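Local coordinates for OxyR (Porphyromonas gingivalis, PDB 3HO7), which is a redox-sensitive transcriptional activator of the LysR family that probably binds DNA through a separate domain, the part seen here being its regulatory domain, at residues A16-A22 with E46-C52; E83-Y88 with T159-L164. All coordinates share one frame; numbering follows the deposited sequence.

Contact 1 of 2, residues A16-A22 with E46-C52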
loop_
_atom_site.group_PDB
_atom_site.type_symbol
_atom_site.label_atom_id
_atom_site.label_comp_id
_atom_site.label_asym_id
_atom_site.label_seq_id
_atom_site.Cartn_x
_atom_site.Cartn_y
_atom_site.Cartn_z
ATOM N N ALA A 16 15.487 5.322 0.430
ATOM C CA ALA A 16 14.125 5.244 -0.066
ATOM C C ALA A 16 13.861 3.861 -0.642
ATOM O O ALA A 16 14.789 3.150 -1.033
ATOM C CB ALA A 16 13.880 6.313 -1.118
ATOM N N VAL A 17 12.593 3.480 -0.685
ATOM C CA VAL A 17 12.208 2.188 -1.222
ATOM C C VAL A 17 10.862 2.306 -1.912
ATOM O O VAL A 17 9.969 3.007 -1.435
ATOM C CB VAL A 17 12.120 1.121 -0.113
ATOM C CG1 VAL A 17 11.828 -0.249 -0.711
ATOM C CG2 VAL A 17 13.406 1.097 0.696
ATOM N N LEU A 18 10.722 1.626 -3.044
ATOM C CA LEU A 18 9.458 1.617 -3.764
ATOM C C LEU A 18 8.361 0.948 -2.952
ATOM O O LEU A 18 8.616 0.012 -2.190
ATOM C CB LEU A 18 9.607 0.922 -5.116
ATOM C CG LEU A 18 10.199 1.789 -6.229
ATOM C CD1 LEU A 18 11.491 2.440 -5.768
ATOM C CD2 LEU A 18 10.412 0.969 -7.495
ATOM N N PRO A 19 7.123 1.429 -3.116
ATOM C CA PRO A 19 5.978 0.855 -2.426
ATOM C C PRO A 19 5.714 -0.563 -2.904
ATOM O O PRO A 19 5.108 -1.356 -2.186
ATOM C CB PRO A 19 4.817 1.765 -2.842
ATOM C CG PRO A 19 5.449 2.988 -3.429
ATOM C CD PRO A 19 6.740 2.533 -4.007
ATOM N N THR A 20 6.161 -0.872 -4.118
ATOM C CA THR A 20 5.984 -2.203 -4.683
ATOM C C THR A 20 7.153 -3.125 -4.341
ATOM O O THR A 20 7.226 -4.259 -4.824
ATOM C CB THR A 20 5.794 -2.149 -6.213
ATOM O OG1 THR A 20 6.797 -1.302 -6.793
ATOM C CG2 THR A 20 4.416 -1.594 -6.553
ATOM N N ILE A 21 8.065 -2.633 -3.507
ATOM C CA ILE A 21 9.195 -3.427 -3.033
ATOM C C ILE A 21 9.179 -3.508 -1.510
ATOM O O ILE A 21 9.361 -4.578 -0.929
ATOM C CB ILE A 21 10.547 -2.815 -3.469
ATOM C CG1 ILE A 21 10.681 -2.798 -4.993
ATOM C CG2 ILE A 21 11.713 -3.576 -2.846
ATOM C CD1 ILE A 21 12.014 -2.263 -5.468
ATOM N N ALA A 22 8.944 -2.366 -0.871
ATOM C CA ALA A 22 9.060 -2.236 0.581
ATOM C C ALA A 22 8.477 -3.400 1.378
ATOM O O ALA A 22 9.140 -3.940 2.265
ATOM C CB ALA A 22 8.442 -0.924 1.039
ATOM N N GLU A 46 9.378 5.342 1.939
ATOM C CA GLU A 46 8.790 4.853 0.701
ATOM C C GLU A 46 8.508 6.014 -0.246
ATOM O O GLU A 46 7.866 6.996 0.129
ATOM C CB GLU A 46 7.500 4.072 0.972
ATOM C CG GLU A 46 7.703 2.754 1.706
ATOM C CD GLU A 46 6.445 1.904 1.753
ATOM O OE1 GLU A 46 5.712 1.851 0.739
ATOM O OE2 GLU A 46 6.189 1.282 2.804
ATOM N N MET A 47 9.008 5.894 -1.471
ATOM C CA MET A 47 8.734 6.863 -2.523
ATOM C C MET A 47 8.570 6.120 -3.832
ATOM O O MET A 47 9.111 5.030 -4.007
ATOM C CB MET A 47 9.901 7.828 -2.698
ATOM C CG MET A 47 10.384 8.522 -1.450
ATOM S SD MET A 47 11.840 9.496 -1.868
ATOM C CE MET A 47 12.266 10.173 -0.266
ATOM N N GLN A 48 7.836 6.718 -4.761
ATOM C CA GLN A 48 7.845 6.230 -6.127
ATOM C C GLN A 48 9.126 6.715 -6.800
ATOM O O GLN A 48 9.823 7.586 -6.272
ATOM C CB GLN A 48 6.599 6.695 -6.881
ATOM C CG GLN A 48 5.364 5.858 -6.571
ATOM C CD GLN A 48 4.073 6.571 -6.904
ATOM O OE1 GLN A 48 4.019 7.800 -6.933
ATOM N NE2 GLN A 48 3.020 5.802 -7.150
ATOM N N THR A 49 9.435 6.148 -7.960
ATOM C CA THR A 49 10.720 6.375 -8.619
ATOM C C THR A 49 11.084 7.849 -8.773
ATOM O O THR A 49 12.211 8.250 -8.486
ATOM C CB THR A 49 10.764 5.697 -9.998
ATOM O OG1 THR A 49 10.454 4.305 -9.854
ATOM C CG2 THR A 49 12.143 5.850 -10.625
ATOM N N SER A 50 10.131 8.650 -9.233
ATOM C CA SER A 50 10.381 10.068 -9.462
ATOM C C SER A 50 10.972 10.729 -8.222
ATOM O O SER A 50 12.013 11.382 -8.293
ATOM C CB SER A 50 9.094 10.774 -9.884
ATOM O OG SER A 50 8.475 10.078 -10.952
ATOM N N ARG A 51 10.302 10.553 -7.087
ATOM C CA ARG A 51 10.777 11.111 -5.825
ATOM C C ARG A 51 12.162 10.582 -5.471
ATOM O O ARG A 51 13.023 11.333 -5.016
ATOM C CB ARG A 51 9.792 10.809 -4.693
ATOM C CG ARG A 51 8.469 11.543 -4.820
ATOM C CD ARG A 51 7.633 11.408 -3.558
ATOM N NE ARG A 51 7.119 10.053 -3.380
ATOM C CZ ARG A 51 5.990 9.608 -3.922
ATOM N NH1 ARG A 51 5.255 10.413 -4.681
ATOM N NH2 ARG A 51 5.596 8.361 -3.709
ATOM N N CYS A 52 12.370 9.285 -5.684
ATOM C CA CYS A 52 13.661 8.663 -5.408
ATOM C C CYS A 52 14.786 9.354 -6.164
ATOM O O CYS A 52 15.790 9.751 -5.575
ATOM C CB CYS A 52 13.639 7.180 -5.779
ATOM S SG CYS A 52 12.695 6.133 -4.660
HETATM O O HOH W 1 4.237 -0.006 0.118
#

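Contact 2 of 2, residues E83-Y88 with T159-L164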
loop_
_atom_site.group_PDB
_atom_site.type_symbol
_atom_site.label_atom_id
_atom_site.label_comp_id
_atom_site.label_asym_id
_atom_site.label_seq_id
_atom_site.Cartn_x
_atom_site.Cartn_y
_atom_site.Cartn_z
ATOM N N GLU A 83 13.067 -10.210 -10.428
ATOM C CA GLU A 83 11.850 -10.654 -9.776
ATOM C C GLU A 83 10.740 -10.807 -10.796
ATOM O O GLU A 83 10.422 -9.869 -11.526
ATOM C CB GLU A 83 11.435 -9.664 -8.692
ATOM C CG GLU A 83 10.199 -10.083 -7.918
ATOM C CD GLU A 83 9.931 -9.186 -6.727
ATOM O OE1 GLU A 83 10.272 -7.990 -6.799
ATOM O OE2 GLU A 83 9.378 -9.678 -5.724
ATOM N N GLU A 84 10.184 -12.006 -10.874
ATOM C CA GLU A 84 9.118 -12.284 -11.817
ATOM C C GLU A 84 7.791 -11.655 -11.435
ATOM O O GLU A 84 7.410 -11.639 -10.269
ATOM C CB GLU A 84 8.918 -13.793 -11.966
ATOM C CG GLU A 84 9.941 -14.477 -12.842
ATOM C CD GLU A 84 9.475 -15.835 -13.326
ATOM O OE1 GLU A 84 8.251 -16.065 -13.380
ATOM O OE2 GLU A 84 10.337 -16.669 -13.660
ATOM N N PHE A 85 7.084 -11.161 -12.442
ATOM C CA PHE A 85 5.693 -10.781 -12.293
ATOM C C PHE A 85 4.853 -12.044 -12.405
ATOM O O PHE A 85 5.097 -12.886 -13.273
ATOM C CB PHE A 85 5.278 -9.810 -13.394
ATOM C CG PHE A 85 5.819 -8.426 -13.219
ATOM C CD1 PHE A 85 5.293 -7.582 -12.257
ATOM C CD2 PHE A 85 6.841 -7.960 -14.030
ATOM C CE1 PHE A 85 5.785 -6.301 -12.098
ATOM C CE2 PHE A 85 7.336 -6.680 -13.878
ATOM C CZ PHE A 85 6.806 -5.849 -12.910
ATOM N N LEU A 86 3.870 -12.177 -11.525
ATOM C CA LEU A 86 2.961 -13.309 -11.576
ATOM C C LEU A 86 1.529 -12.822 -11.701
ATOM O O LEU A 86 1.163 -11.780 -11.153
ATOM C CB LEU A 86 3.107 -14.193 -10.334
ATOM C CG LEU A 86 4.420 -14.965 -10.159
ATOM C CD1 LEU A 86 4.359 -15.814 -8.900
ATOM C CD2 LEU A 86 4.706 -15.825 -11.378
ATOM N N GLY A 87 0.726 -13.573 -12.444
ATOM C CA GLY A 87 -0.693 -13.290 -12.541
ATOM C C GLY A 87 -1.385 -13.574 -11.224
ATOM O O GLY A 87 -1.129 -14.588 -10.574
ATOM N N TYR A 88 -2.254 -12.659 -10.819
ATOM C CA TYR A 88 -3.085 -12.870 -9.654
ATOM C C TYR A 88 -4.506 -12.829 -10.195
ATOM O O TYR A 88 -5.013 -11.766 -10.544
ATOM C CB TYR A 88 -2.833 -11.764 -8.627
ATOM C CG TYR A 88 -3.150 -12.131 -7.194
ATOM C CD1 TYR A 88 -2.601 -13.263 -6.604
ATOM C CD2 TYR A 88 -3.975 -11.324 -6.420
ATOM C CE1 TYR A 88 -2.884 -13.595 -5.286
ATOM C CE2 TYR A 88 -4.263 -11.643 -5.107
ATOM C CZ TYR A 88 -3.714 -12.778 -4.543
ATOM O OH TYR A 88 -4.004 -13.086 -3.237
ATOM N N THR A 159 -4.709 -8.905 -11.649
ATOM C CA THR A 159 -3.594 -7.993 -11.427
ATOM C C THR A 159 -2.295 -8.791 -11.426
ATOM O O THR A 159 -2.314 -10.018 -11.531
ATOM C CB THR A 159 -3.732 -7.243 -10.092
ATOM O OG1 THR A 159 -2.811 -6.144 -10.062
ATOM C CG2 THR A 159 -3.443 -8.173 -8.925
ATOM N N PHE A 160 -1.168 -8.098 -11.308
ATOM C CA PHE A 160 0.131 -8.761 -11.303
ATOM C C PHE A 160 0.884 -8.507 -10.003
ATOM O O PHE A 160 0.997 -7.368 -9.554
ATOM C CB PHE A 160 0.953 -8.322 -12.514
ATOM C CG PHE A 160 0.320 -8.682 -13.827
ATOM C CD1 PHE A 160 0.017 -10.002 -14.122
ATOM C CD2 PHE A 160 0.024 -7.706 -14.765
ATOM C CE1 PHE A 160 -0.573 -10.345 -15.329
ATOM C CE2 PHE A 160 -0.564 -8.044 -15.976
ATOM C CZ PHE A 160 -0.864 -9.365 -16.256
ATOM N N ILE A 161 1.390 -9.574 -9.396
ATOM C CA ILE A 161 2.105 -9.453 -8.126
ATOM C C ILE A 161 3.556 -9.907 -8.242
ATOM O O ILE A 161 3.889 -10.731 -9.088
ATOM C CB ILE A 161 1.407 -10.237 -6.998
ATOM C CG1 ILE A 161 1.370 -11.730 -7.315
ATOM C CG2 ILE A 161 -0.005 -9.712 -6.781
ATOM C CD1 ILE A 161 0.887 -12.582 -6.155
ATOM N N PRO A 162 4.424 -9.364 -7.378
ATOM C CA PRO A 162 5.845 -9.682 -7.409
ATOM C C PRO A 162 6.117 -11.031 -6.760
ATOM O O PRO A 162 5.447 -11.397 -5.797
ATOM C CB PRO A 162 6.478 -8.554 -6.576
ATOM C CG PRO A 162 5.330 -7.650 -6.135
ATOM C CD PRO A 162 4.089 -8.456 -6.274
ATOM N N GLN A 163 7.101 -11.758 -7.286
ATOM C CA GLN A 163 7.429 -13.090 -6.786
ATOM C C GLN A 163 7.659 -13.115 -5.275
ATOM O O GLN A 163 7.217 -14.036 -4.591
ATOM C CB GLN A 163 8.656 -13.648 -7.512
ATOM C CG GLN A 163 9.279 -14.867 -6.844
ATOM C CD GLN A 163 8.314 -16.030 -6.717
ATOM O OE1 GLN A 163 7.474 -16.255 -7.588
ATOM N NE2 GLN A 163 8.436 -16.782 -5.627
ATOM N N LEU A 164 8.349 -12.101 -4.758
ATOM C CA LEU A 164 8.686 -12.054 -3.336
ATOM C C LEU A 164 7.465 -12.076 -2.415
ATOM O O LEU A 164 7.581 -12.383 -1.230
ATOM C CB LEU A 164 9.549 -10.830 -3.021
ATOM C CG LEU A 164 10.951 -10.812 -3.630
ATOM C CD1 LEU A 164 11.710 -9.569 -3.196
ATOM C CD2 LEU A 164 11.716 -12.068 -3.245
#

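Contact 1 of 2, residues A16-A22 with E46-C52
Glu46 lays its side chain across the turn that follows Val17, and each of its atoms has a neighbour there. CB faces the carbonyl oxygen of Val17. With CG set beside the backbone N (chi1 -68°) and the chain extended beyond it, CG and CD run over the methyl of Ala22, Glu46 CD lying 3.5 Å from Ala22 CB. At the tip, Glu46 OE1 reaches Pro19 CA at 3.3 Å and accepts a short 2.5 Å bond from a water whose other proton goes to Pro19 O. Glu46 OE2 takes a hydrogen bond from the amide of Ser144 of the second subunit and a weak one from the hydroxyl of Tyr140 of that subunit.

The backbones meet as parallel strand ends, Val17 beside Glu46. Met47 N donates to Val17 O at 3.0 Å, the donor standing 40° out of the carbonyl plane, and the CA-H of Glu46 approaches the same oxygen. Strands 11-17 and 40-46, linked through helix 22-36, form a beta-alpha-beta crossover. Around Cys52 the contact is apolar: Ala16 CB touches Cys52 SG at 3.7 Å and Met47 SD at 3.9 Å, while Leu18 CD1 packs on the same Cys52 sulfur. The water, the Ser144 amide and, weakly, the Tyr140 hydroxyl surround the Glu46 carboxylate, which would favour its ionised form and ties this turn to the dimer partner.

Contact 2 of 2, residues E83-Y88 with T159-L164
The carbonyl oxygen of Leu86 is approached by three groups of the strand opposite. Ile161 N donates to Leu86 O at 2.8 Å, in the carbonyl plane, and Phe160 CA turns its hydrogen to the same oxygen. Phe160 CD1 stands 3.6 Å from Leu86 O, which lies in plane at the ring's edge. Leu86 N returns a bond to Ile161 O, completing a hydrogen-bonded pair, and Tyr88 with Thr159 forms the next, its Tyr88 N to Thr159 O bond measuring 2.7 Å. Pro162, which has no N-H to give, sits opposite Phe85 in a non-hydrogen-bonded pair.

Strands 75-89 and 158-162 run antiparallel, the axes of 83-88 and 159-162 making 140°, within the periplasmic-binding-protein-like fold of LysR regulatory domains; strands 177-178 and 184-194 also pair with 75-89. The ring of Phe160 meets Phe180 and Phe127, which precedes Cys128 in the sequence; Cys128 has been seen disulfide-bonded to Cys119.

On the face of Leu86, Tyr88, Thr159 and Ile161, Thr159 CG2 lies at the edge of the Tyr88 ring, 4.1 Å from Tyr88 CD2. Thr159 OG1, opposite its backbone N (chi1 -166°), bonds to Trp112 O, and the Tyr88 hydroxyl to Glu153. Ile161 CD1 approaches Tyr88 CD1 at 3.6 Å. The Gln163 chain bends at chi2, bringing its OE1 to 3.4 Å from Leu86 CD1.

How the contacts relate
Both contacts are buried and reach the same mixed sheet, with centres about 17 Å apart, but they hold different elements. Contact 1 joins the ends of two parallel strands where each leads through a short turn into a helix, and a single backbone hydrogen bond crosses between its two segments, beside side-chain packing and a bridging water; it also reaches the second subunit. Contact 2 is an antiparallel strand pair with repeated backbone bonds and aromatic packing, and no other chain of the assembly touches it. The two meet lightly, Thr20 O lying 4.1 Å from Pro162 CG. Arg187 of strand 184-194 bridges them, donating to Thr20 O of contact 1 and forming a salt bridge with Glu83 of contact 2.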